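Local coordinates for protein homoprotocatechuate 2,3-dioxygenase (PDB 4Z6M) that probably opens the aromatic ring of homoprotocatechuate with molecular oxygen at an iron(II) centre, as an extradiol dioxygenase, at residues A[18-23]-A[127-132]; A[43-48]-A[108-113]; A[50-55]-A[59-64]. The protein carries 1 engineered substitution. One frame throughout, in Å; residues are numbered along the deposited sequence.

Contact 1 (A[18-23]-A[127-132]); sequences CAYAEL and EFFFET
A19 and F129 mark the nearest backbone approach, with 9.3 Å between their CA atoms, on strand segments 18-23 and 127-129 that run at 129° to each other and are not direct neighbours: strand 73-81 lies between them in the sheet. Side chains alone therefore span the gap. A19 and Y20 both face A78 of that middle strand in a classic beta bulge, and both of these successive residues reach F129. The methyl of A19 sits at the edge of the F129 ring, A19 CB to F129 CZ 3.7 Å. Beside it, Y20 turns the CE1 corner of its ring to F129 CE1 at 3.8 Å. The two rings meet obliquely, their centres 5.9 Å apart. At the tip of the same tyrosine, Y20 OH donates to E127 OE2 over 2.6 Å, arriving from above the carboxylate plane, 40° out of it. E127 can meet the hydroxyl because its CG lies opposite the backbone N (chi1 -178°) and the chain stays extended from there to the carboxylate. R117, on strand 115-119, completes the polar network: it forms salt bridges with both E127 and E22 and also hydrogen-bonds to Y20 OH. The hydroxyl thus gives its proton to E127 and accepts one from R117. The guanidinium probably offsets the like charges of the two acids, E22 OE1 and E127 OE1 being 6.2 Å apart. Y20, E22 and E127 are all buried, and V109 packs on Y20 and E22. The strand arrangement, 15-25 next to 73-81 and then 125-129, is the central part of the eight-stranded sheet formed by paired beta-alpha-beta-beta-beta modules, the vicinal oxygen chelate fold of type I extradiol dioxygenases.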
loop_
_atom_site.group_PDB
_atom_site.type_symbol
_atom_site.label_atom_id
_atom_site.label_comp_id
_atom_site.label_asym_id
_atom_site.label_seq_id
_atom_site.Cartn_x
_atom_site.Cartn_y
_atom_site.Cartn_z
ATOM N N CYS A 18 26.769 -6.595 -2.956
ATOM C CA CYS A 18 26.410 -8.002 -3.013
ATOM C C CYS A 18 25.724 -8.312 -4.334
ATOM O O CYS A 18 24.995 -7.486 -4.883
ATOM C CB CYS A 18 25.530 -8.405 -1.842
ATOM S SG CYS A 18 23.914 -7.633 -1.772
ATOM N N ALA A 19 25.996 -9.491 -4.865
ATOM C CA ALA A 19 25.476 -9.840 -6.200
ATOM C C ALA A 19 24.738 -11.164 -6.282
ATOM O O ALA A 19 23.694 -11.242 -6.920
ATOM C CB ALA A 19 26.577 -9.818 -7.234
ATOM N N TYR A 20 25.291 -12.229 -5.695
ATOM C CA TYR A 20 24.552 -13.494 -5.652
ATOM C C TYR A 20 25.110 -14.373 -4.563
ATOM O O TYR A 20 26.243 -14.173 -4.124
ATOM C CB TYR A 20 24.560 -14.236 -7.021
ATOM C CG TYR A 20 25.851 -14.972 -7.372
ATOM C CD1 TYR A 20 26.855 -14.345 -8.089
ATOM C CD2 TYR A 20 26.034 -16.303 -7.016
ATOM C CE1 TYR A 20 28.031 -15.014 -8.430
ATOM C CE2 TYR A 20 27.205 -16.969 -7.348
ATOM C CZ TYR A 20 28.206 -16.325 -8.033
ATOM O OH TYR A 20 29.359 -17.031 -8.333
ATOM N N ALA A 21 24.299 -15.340 -4.136
ATOM C CA ALA A 21 24.790 -16.443 -3.317
ATOM C C ALA A 21 24.601 -17.754 -4.066
ATOM O O ALA A 21 23.625 -17.933 -4.776
ATOM C CB ALA A 21 24.093 -16.512 -1.973
ATOM N N GLU A 22 25.532 -18.682 -3.840
ATOM C CA GLU A 22 25.381 -20.076 -4.263
ATOM C C GLU A 22 25.133 -20.913 -3.009
ATOM O O GLU A 22 25.994 -20.964 -2.112
ATOM C CB GLU A 22 26.640 -20.564 -5.002
ATOM C CG GLU A 22 26.460 -21.979 -5.525
ATOM C CD GLU A 22 27.647 -22.546 -6.278
ATOM O OE1 GLU A 22 28.732 -21.911 -6.320
ATOM O OE2 GLU A 22 27.462 -23.639 -6.883
ATOM N N LEU A 23 23.938 -21.493 -2.927
ATOM C CA LEU A 23 23.523 -22.372 -1.852
ATOM C C LEU A 23 23.502 -23.805 -2.336
ATOM O O LEU A 23 22.908 -24.098 -3.371
ATOM C CB LEU A 23 22.132 -21.991 -1.340
ATOM C CG LEU A 23 21.963 -20.580 -0.766
ATOM C CD1 LEU A 23 20.506 -20.373 -0.382
ATOM C CD2 LEU A 23 22.860 -20.329 0.431
ATOM N N GLU A 127 33.243 -14.687 -3.168
ATOM C CA GLU A 127 33.629 -14.554 -4.571
ATOM C C GLU A 127 33.651 -13.075 -4.969
ATOM O O GLU A 127 32.791 -12.311 -4.549
ATOM C CB GLU A 127 32.673 -15.304 -5.509
ATOM C CG GLU A 127 33.096 -15.212 -6.979
ATOM C CD GLU A 127 32.189 -15.986 -7.920
ATOM O OE1 GLU A 127 32.361 -17.239 -8.043
ATOM O OE2 GLU A 127 31.300 -15.343 -8.525
ATOM N N PHE A 128 34.622 -12.711 -5.793
ATOM C CA PHE A 128 34.691 -11.417 -6.447
ATOM C C PHE A 128 34.748 -11.639 -7.944
ATOM O O PHE A 128 35.539 -12.455 -8.445
ATOM C CB PHE A 128 35.926 -10.666 -5.987
ATOM C CG PHE A 128 35.953 -10.442 -4.508
ATOM C CD1 PHE A 128 35.294 -9.355 -3.960
ATOM C CD2 PHE A 128 36.535 -11.374 -3.659
ATOM C CE1 PHE A 128 35.256 -9.167 -2.592
ATOM C CE2 PHE A 128 36.508 -11.190 -2.288
ATOM C CZ PHE A 128 35.872 -10.083 -1.756
ATOM N N PHE A 129 33.906 -10.908 -8.661
ATOM C CA PHE A 129 33.850 -11.016 -10.129
ATOM C C PHE A 129 33.419 -9.664 -10.688
ATOM O O PHE A 129 32.743 -8.895 -9.982
ATOM C CB PHE A 129 32.870 -12.110 -10.570
ATOM C CG PHE A 129 31.425 -11.721 -10.383
ATOM C CD1 PHE A 129 30.799 -11.936 -9.173
ATOM C CD2 PHE A 129 30.731 -11.049 -11.393
ATOM C CE1 PHE A 129 29.495 -11.509 -8.972
ATOM C CE2 PHE A 129 29.422 -10.633 -11.195
ATOM C CZ PHE A 129 28.806 -10.866 -9.991
ATOM N N PHE A 130 33.799 -9.398 -11.939
ATOM C CA PHE A 130 33.205 -8.318 -12.734
ATOM C C PHE A 130 32.328 -8.873 -13.871
ATOM O O PHE A 130 31.146 -8.511 -13.988
ATOM C CB PHE A 130 34.266 -7.386 -13.316
ATOM C CG PHE A 130 33.696 -6.415 -14.294
ATOM C CD1 PHE A 130 33.028 -5.294 -13.847
ATOM C CD2 PHE A 130 33.730 -6.687 -15.655
ATOM C CE1 PHE A 130 32.446 -4.429 -14.749
ATOM C CE2 PHE A 130 33.170 -5.821 -16.561
ATOM C CZ PHE A 130 32.519 -4.697 -16.108
ATOM N N GLU A 131 32.889 -9.760 -14.698
ATOM C CA GLU A 131 32.196 -10.243 -15.894
ATOM C C GLU A 131 30.977 -11.087 -15.537
ATOM O O GLU A 131 31.056 -12.015 -14.749
ATOM C CB GLU A 131 33.132 -11.099 -16.771
ATOM C CG GLU A 131 34.404 -10.406 -17.255
ATOM C CD GLU A 131 35.401 -11.313 -17.979
ATOM O OE1 GLU A 131 35.396 -12.586 -17.852
ATOM O OE2 GLU A 131 36.227 -10.696 -18.695
ATOM N N THR A 132 29.841 -10.754 -16.157
ATOM C CA THR A 132 28.619 -11.518 -15.995
ATOM C C THR A 132 27.742 -11.362 -17.241
ATOM O O THR A 132 27.730 -10.302 -17.878
ATOM C CB THR A 132 27.853 -11.134 -14.701
ATOM O OG1 THR A 132 26.644 -11.910 -14.598
ATOM C CG2 THR A 132 27.519 -9.667 -14.664
#

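Contact 2 (A[43-48]-A[108-113]); sequences VSYEDE and FVKGIG
Y45 and K110 make a small surface contact between an outermost strand of the sheet, 42-46, and the loop that joins strands 101-104 and 115-119. The lysine chain crosses the CD2-CE2 side of the tyrosine obliquely: K110 CD is 3.5 Å from Y45 CE2, with Y45 CD2 about as close to it and K110 CE about as close to Y45 CE2. It is the aliphatic part of the lysine that does the touching. K110 runs extended through CD and CE and then bends at its last torsion (chi4 51°), which sets the ammonium off the tyrosine and on the D47 side.

There a water joins the two charges: it donates to D47 OD2 over 2.6 Å and accepts from K110 NZ over 2.8 Å. The direct separation of D47 OD2 and K110 NZ, 4.2 Å, is too long for a salt bridge. D47 OD1 is engaged locally: it accepts from the backbone N of N49 and of Q50, an Asx turn in the tight connection from strand 42-46 to strand 50-54.

The loop partner is a type II beta turn from V109 to I112, with K110 at its first corner and G111 at the second, where phi is positive. The turn's own bond, I112 N to V109 O, is weak at 3.4 Å. Other anchors hold the loop: K110 N is hydrogen-bonded to Y52 OH, and G111 O to T132 OG1. On the strand side, S44 and Y45 both face Y52 in a classic beta bulge.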
loop_
_atom_site.group_PDB
_atom_site.type_symbol
_atom_site.label_atom_id
_atom_site.label_comp_id
_atom_site.label_asym_id
_atom_site.label_seq_id
_atom_site.Cartn_x
_atom_site.Cartn_y
_atom_site.Cartn_z
ATOM N N VAL A 43 13.623 -17.792 -13.275
ATOM C CA VAL A 43 14.652 -18.749 -13.694
ATOM C C VAL A 43 15.446 -18.182 -14.865
ATOM O O VAL A 43 14.902 -17.899 -15.936
ATOM C CB VAL A 43 14.046 -20.119 -14.057
ATOM C CG1 VAL A 43 15.143 -21.088 -14.472
ATOM C CG2 VAL A 43 13.269 -20.697 -12.884
ATOM N N SER A 44 16.750 -18.048 -14.659
ATOM C CA SER A 44 17.675 -17.675 -15.723
ATOM C C SER A 44 18.174 -18.885 -16.474
ATOM O O SER A 44 18.501 -18.785 -17.643
ATOM C CB SER A 44 18.877 -16.909 -15.146
ATOM O OG SER A 44 18.428 -15.729 -14.488
ATOM N N TYR A 45 18.311 -20.002 -15.765
ATOM C CA TYR A 45 18.856 -21.236 -16.340
ATOM C C TYR A 45 18.586 -22.349 -15.349
ATOM O O TYR A 45 18.691 -22.132 -14.137
ATOM C CB TYR A 45 20.373 -21.150 -16.568
ATOM C CG TYR A 45 20.867 -22.386 -17.286
ATOM C CD1 TYR A 45 20.589 -22.564 -18.633
ATOM C CD2 TYR A 45 21.508 -23.421 -16.607
ATOM C CE1 TYR A 45 20.982 -23.704 -19.299
ATOM C CE2 TYR A 45 21.918 -24.562 -17.276
ATOM C CZ TYR A 45 21.654 -24.700 -18.615
ATOM O OH TYR A 45 22.055 -25.827 -19.283
ATOM N N GLU A 46 18.274 -23.545 -15.825
ATOM C CA GLU A 46 18.239 -24.703 -14.934
ATOM C C GLU A 46 18.580 -25.979 -15.674
ATOM O O GLU A 46 18.364 -26.103 -16.877
ATOM C CB GLU A 46 16.887 -24.835 -14.211
ATOM C CG GLU A 46 15.700 -25.051 -15.093
ATOM C CD GLU A 46 14.393 -25.121 -14.325
ATOM O OE1 GLU A 46 14.366 -25.714 -13.225
ATOM O OE2 GLU A 46 13.390 -24.572 -14.835
ATOM N N ASP A 47 19.103 -26.919 -14.907
ATOM C CA ASP A 47 19.307 -28.283 -15.366
ATOM C C ASP A 47 19.038 -29.240 -14.203
ATOM O O ASP A 47 18.326 -28.890 -13.253
ATOM C CB ASP A 47 20.683 -28.419 -16.053
ATOM C CG ASP A 47 21.868 -28.144 -15.126
ATOM O OD1 ASP A 47 21.731 -28.273 -13.888
ATOM O OD2 ASP A 47 22.964 -27.781 -15.645
ATOM N N GLU A 48 19.564 -30.462 -14.285
ATOM C CA GLU A 48 19.288 -31.446 -13.264
ATOM C C GLU A 48 20.060 -31.227 -11.965
ATOM O O GLU A 48 19.767 -31.876 -10.955
ATOM C CB GLU A 48 19.593 -32.850 -13.810
ATOM C CG GLU A 48 18.823 -33.215 -15.076
ATOM C CD GLU A 48 17.334 -33.406 -14.846
ATOM O OE1 GLU A 48 16.893 -33.461 -13.671
ATOM O OE2 GLU A 48 16.590 -33.539 -15.855
ATOM N N PHE A 108 33.033 -19.940 -11.910
ATOM C CA PHE A 108 32.671 -21.149 -11.148
ATOM C C PHE A 108 31.254 -21.616 -11.389
ATOM O O PHE A 108 30.921 -22.761 -11.085
ATOM C CB PHE A 108 32.803 -20.882 -9.634
ATOM C CG PHE A 108 34.226 -20.694 -9.148
ATOM C CD1 PHE A 108 34.862 -19.475 -9.296
ATOM C CD2 PHE A 108 34.930 -21.753 -8.574
ATOM C CE1 PHE A 108 36.150 -19.281 -8.847
ATOM C CE2 PHE A 108 36.226 -21.556 -8.116
ATOM C CZ PHE A 108 36.843 -20.329 -8.265
ATOM N N VAL A 109 30.392 -20.691 -11.830
ATOM C CA VAL A 109 28.993 -20.978 -12.122
ATOM C C VAL A 109 28.664 -20.330 -13.460
ATOM O O VAL A 109 29.337 -19.389 -13.886
ATOM C CB VAL A 109 28.040 -20.450 -11.011
ATOM C CG1 VAL A 109 28.365 -21.055 -9.660
ATOM C CG2 VAL A 109 28.083 -18.938 -10.918
ATOM N N LYS A 110 27.621 -20.824 -14.113
ATOM C CA LYS A 110 27.189 -20.265 -15.392
ATOM C C LYS A 110 26.839 -18.781 -15.242
ATOM O O LYS A 110 26.301 -18.352 -14.208
ATOM C CB LYS A 110 25.986 -21.036 -15.910
ATOM C CG LYS A 110 26.336 -22.417 -16.395
ATOM C CD LYS A 110 25.112 -23.132 -16.948
ATOM C CE LYS A 110 25.464 -24.482 -17.563
ATOM N NZ LYS A 110 26.278 -25.348 -16.658
ATOM N N GLY A 111 27.159 -17.991 -16.268
ATOM C CA GLY A 111 26.763 -16.587 -16.301
ATOM C C GLY A 111 27.679 -15.660 -15.541
ATOM O O GLY A 111 27.412 -14.463 -15.484
ATOM N N ILE A 112 28.760 -16.208 -14.961
ATOM C CA ILE A 112 29.851 -15.429 -14.411
ATOM C C ILE A 112 31.132 -15.770 -15.147
ATOM O O ILE A 112 31.387 -16.943 -15.432
ATOM C CB ILE A 112 30.031 -15.710 -12.909
ATOM C CG1 ILE A 112 28.709 -15.531 -12.158
ATOM C CG2 ILE A 112 31.135 -14.822 -12.350
ATOM C CD1 ILE A 112 28.293 -14.086 -11.976
ATOM N N GLY A 113 31.891 -14.725 -15.468
ATOM C CA GLY A 113 33.189 -14.829 -16.113
ATOM C C GLY A 113 34.319 -14.913 -15.094
ATOM O O GLY A 113 34.188 -15.582 -14.076
HETATM O O HOH W 1 24.377 -25.787 -14.645
#

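Contact 3 (A[50-55]-A[59-64])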
loop_
_atom_site.group_PDB
_atom_site.type_symbol
_atom_site.label_atom_id
_atom_site.label_comp_id
_atom_site.label_asym_id
_atom_site.label_seq_id
_atom_site.Cartn_x
_atom_site.Cartn_y
_atom_site.Cartn_z
ATOM N N GLN A 50 21.430 -27.769 -11.053
ATOM C CA GLN A 50 21.446 -26.379 -10.597
ATOM C C GLN A 50 20.245 -25.617 -11.118
ATOM O O GLN A 50 19.736 -25.890 -12.197
ATOM C CB GLN A 50 22.694 -25.644 -11.091
ATOM C CG GLN A 50 24.012 -26.176 -10.551
ATOM C CD GLN A 50 25.186 -25.336 -11.024
ATOM O OE1 GLN A 50 25.397 -25.152 -12.219
ATOM N NE2 GLN A 50 25.941 -24.803 -10.086
ATOM N N ILE A 51 19.821 -24.643 -10.332
ATOM C CA ILE A 51 18.832 -23.660 -10.746
ATOM C C ILE A 51 19.387 -22.286 -10.490
ATOM O O ILE A 51 19.859 -21.994 -9.392
ATOM C CB ILE A 51 17.501 -23.835 -9.985
ATOM C CG1 ILE A 51 16.976 -25.270 -10.187
ATOM C CG2 ILE A 51 16.489 -22.793 -10.433
ATOM C CD1 ILE A 51 15.846 -25.634 -9.272
ATOM N N TYR A 52 19.340 -21.455 -11.511
ATOM C CA TYR A 52 19.874 -20.095 -11.464
ATOM C C TYR A 52 18.680 -19.150 -11.468
ATOM O O TYR A 52 17.856 -19.212 -12.373
ATOM C CB TYR A 52 20.730 -19.798 -12.691
ATOM C CG TYR A 52 22.045 -20.543 -12.718
ATOM C CD1 TYR A 52 22.101 -21.906 -13.017
ATOM C CD2 TYR A 52 23.237 -19.875 -12.487
ATOM C CE1 TYR A 52 23.318 -22.590 -13.036
ATOM C CE2 TYR A 52 24.455 -20.541 -12.509
ATOM C CZ TYR A 52 24.489 -21.899 -12.784
ATOM O OH TYR A 52 25.712 -22.550 -12.768
ATOM N N LEU A 53 18.600 -18.282 -10.458
ATOM C CA LEU A 53 17.434 -17.454 -10.207
ATOM C C LEU A 53 17.820 -15.987 -10.092
ATOM O O LEU A 53 18.896 -15.663 -9.582
ATOM C CB LEU A 53 16.771 -17.859 -8.893
ATOM C CG LEU A 53 16.258 -19.301 -8.847
ATOM C CD1 LEU A 53 15.927 -19.698 -7.418
ATOM C CD2 LEU A 53 15.067 -19.469 -9.774
ATOM N N ARG A 54 16.907 -15.108 -10.526
ATOM C CA ARG A 54 17.103 -13.683 -10.398
ATOM C C ARG A 54 15.838 -12.989 -9.935
ATOM O O ARG A 54 14.718 -13.465 -10.118
ATOM C CB ARG A 54 17.633 -13.053 -11.685
ATOM C CG ARG A 54 16.638 -12.942 -12.815
ATOM C CD ARG A 54 17.284 -12.301 -14.003
ATOM N NE ARG A 54 16.382 -12.015 -15.125
ATOM C CZ ARG A 54 16.142 -12.856 -16.129
ATOM N NH1 ARG A 54 16.605 -14.113 -16.116
ATOM N NH2 ARG A 54 15.430 -12.439 -17.155
ATOM N N SER A 55 16.074 -11.828 -9.334
ATOM C CA SER A 55 14.996 -10.954 -8.894
ATOM C C SER A 55 14.410 -10.154 -10.061
ATOM O O SER A 55 14.980 -10.100 -11.151
ATOM C CB SER A 55 15.518 -10.046 -7.787
ATOM O OG SER A 55 16.502 -9.184 -8.261
ATOM N N PHE A 59 19.655 -7.306 -13.837
ATOM C CA PHE A 59 20.129 -7.476 -15.219
ATOM C C PHE A 59 21.334 -8.425 -15.320
ATOM O O PHE A 59 21.620 -8.928 -16.401
ATOM C CB PHE A 59 20.467 -6.137 -15.907
ATOM C CG PHE A 59 21.740 -5.521 -15.425
ATOM C CD1 PHE A 59 21.763 -4.755 -14.267
ATOM C CD2 PHE A 59 22.927 -5.730 -16.091
ATOM C CE1 PHE A 59 22.952 -4.240 -13.797
ATOM C CE2 PHE A 59 24.118 -5.177 -15.626
ATOM C CZ PHE A 59 24.119 -4.449 -14.472
ATOM N N ILE A 60 22.057 -8.654 -14.220
ATOM C CA ILE A 60 23.131 -9.664 -14.249
ATOM C C ILE A 60 22.478 -11.034 -14.230
ATOM O O ILE A 60 21.268 -11.173 -14.020
ATOM C CB ILE A 60 24.169 -9.507 -13.105
ATOM C CG1 ILE A 60 23.612 -9.902 -11.727
ATOM C CG2 ILE A 60 24.760 -8.099 -13.105
ATOM C CD1 ILE A 60 24.708 -10.088 -10.686
ATOM N N HIS A 61 23.266 -12.074 -14.500
ATOM C CA HIS A 61 22.667 -13.346 -14.854
ATOM C C HIS A 61 21.801 -13.943 -13.747
ATOM O O HIS A 61 20.773 -14.545 -14.011
ATOM C CB HIS A 61 23.762 -14.327 -15.237
ATOM C CG HIS A 61 23.259 -15.645 -15.715
ATOM N ND1 HIS A 61 23.180 -16.746 -14.896
ATOM C CD2 HIS A 61 22.873 -16.063 -16.941
ATOM C CE1 HIS A 61 22.763 -17.790 -15.591
ATOM N NE2 HIS A 61 22.556 -17.395 -16.833
ATOM N N HIS A 62 22.210 -13.769 -12.487
ATOM C CA HIS A 62 21.471 -14.359 -11.387
ATOM C C HIS A 62 21.817 -13.666 -10.069
ATOM O O HIS A 62 22.850 -13.011 -9.944
ATOM C CB HIS A 62 21.772 -15.840 -11.269
ATOM C CG HIS A 62 23.230 -16.128 -11.131
ATOM N ND1 HIS A 62 24.010 -16.529 -12.191
ATOM C CD2 HIS A 62 24.057 -16.047 -10.065
ATOM C CE1 HIS A 62 25.251 -16.681 -11.785
ATOM N NE2 HIS A 62 25.310 -16.385 -10.499
ATOM N N ASN A 63 20.930 -13.861 -9.108
ATOM C CA ASN A 63 21.137 -13.474 -7.710
ATOM C C ASN A 63 21.253 -14.679 -6.776
ATOM O O ASN A 63 21.625 -14.513 -5.598
ATOM C CB ASN A 63 20.010 -12.598 -7.204
ATOM C CG ASN A 63 19.879 -11.289 -7.953
ATOM O OD1 ASN A 63 18.799 -10.977 -8.477
ATOM N ND2 ASN A 63 20.952 -10.519 -8.011
ATOM N N LEU A 64 20.888 -15.866 -7.259
ATOM C CA LEU A 64 20.856 -17.042 -6.408
ATOM C C LEU A 64 21.105 -18.254 -7.291
ATOM O O LEU A 64 20.437 -18.427 -8.307
ATOM C CB LEU A 64 19.523 -17.158 -5.680
ATOM C CG LEU A 64 19.366 -18.243 -4.639
ATOM C CD1 LEU A 64 20.325 -18.036 -3.469
ATOM C CD2 LEU A 64 17.936 -18.272 -4.125
#
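Y52 meets H61 and H62 along one side of its ring, and the contact can be read outward from its CB. With CG anti to the carbonyl carbon and beside the backbone N (chi1 -70°), the ring is carried to the two histidines. Y52 CB lies 4.1 Å from H61 CE1, and CG is about as close to the same carbon. At CD2 the ring reaches H62 ND1 at 3.4 Å, with H61 CE1 also nearby, while CE2 touches the H62 imidazole more loosely. At the tip, Y52 OH donates to Q50 OE1 over 2.7 Å, from above the carbonyl plane. The tyrosine presents its edge to the face of H62 in an offset edge-to-face pair, planes 65° apart; its meeting with H61 is oblique. The two imidazoles are fixed against each other: H61 ND1 and H62 ND1 share a hydrogen bond of 2.8 Å that lies in both ring planes.

Beyond the rings the backbone takes over. L53 and L64 form an antiparallel hydrogen-bonded pair, L53 N to L64 O 2.8 Å, and their leucine side chains lie side by side toward Y35 of helix 28-38. L53 O accepts twice, from L64 N at 3.1 Å and from N63 N at 2.8 Å. N63 then folds its side chain back to the end of the neighbouring strand, at S55: S55 N donates to N63 OD1 over 3.0 Å, nearly straight at 168°, in the carbonyl plane. N63 ND2 is bonded to A19 O and E58 OE1, which leaves this buried amide well satisfied and its rotation fixed. With N63 and L64 both facing L53, the arrangement is a classic beta bulge in the beta-hairpin formed by strands 50-54 and 64-68, where strand 64-68 begins.

How the contacts relate
All three contacts reach the same eight-stranded sheet of the N-terminal domain, through its strands and the loops that connect them. Between centres, contact 1 lies about 12 Å from contact 2 and about 10 Å from contact 3, and contacts 2 and 3 are about 8 Å apart. Along the chain, contact 1 encloses contact 2, which encloses contact 3. S44 OG bonded to H61 O ties contact 2 to contact 3, and A21 N to N63 O ties contact 1 to contact 3. Together they join edge strand 42-46, through 50-54, to strands 15-25 and 125-129. The iron ligands H155, H214 and E267 belong to the other sheet, so this domain does not carry the metal.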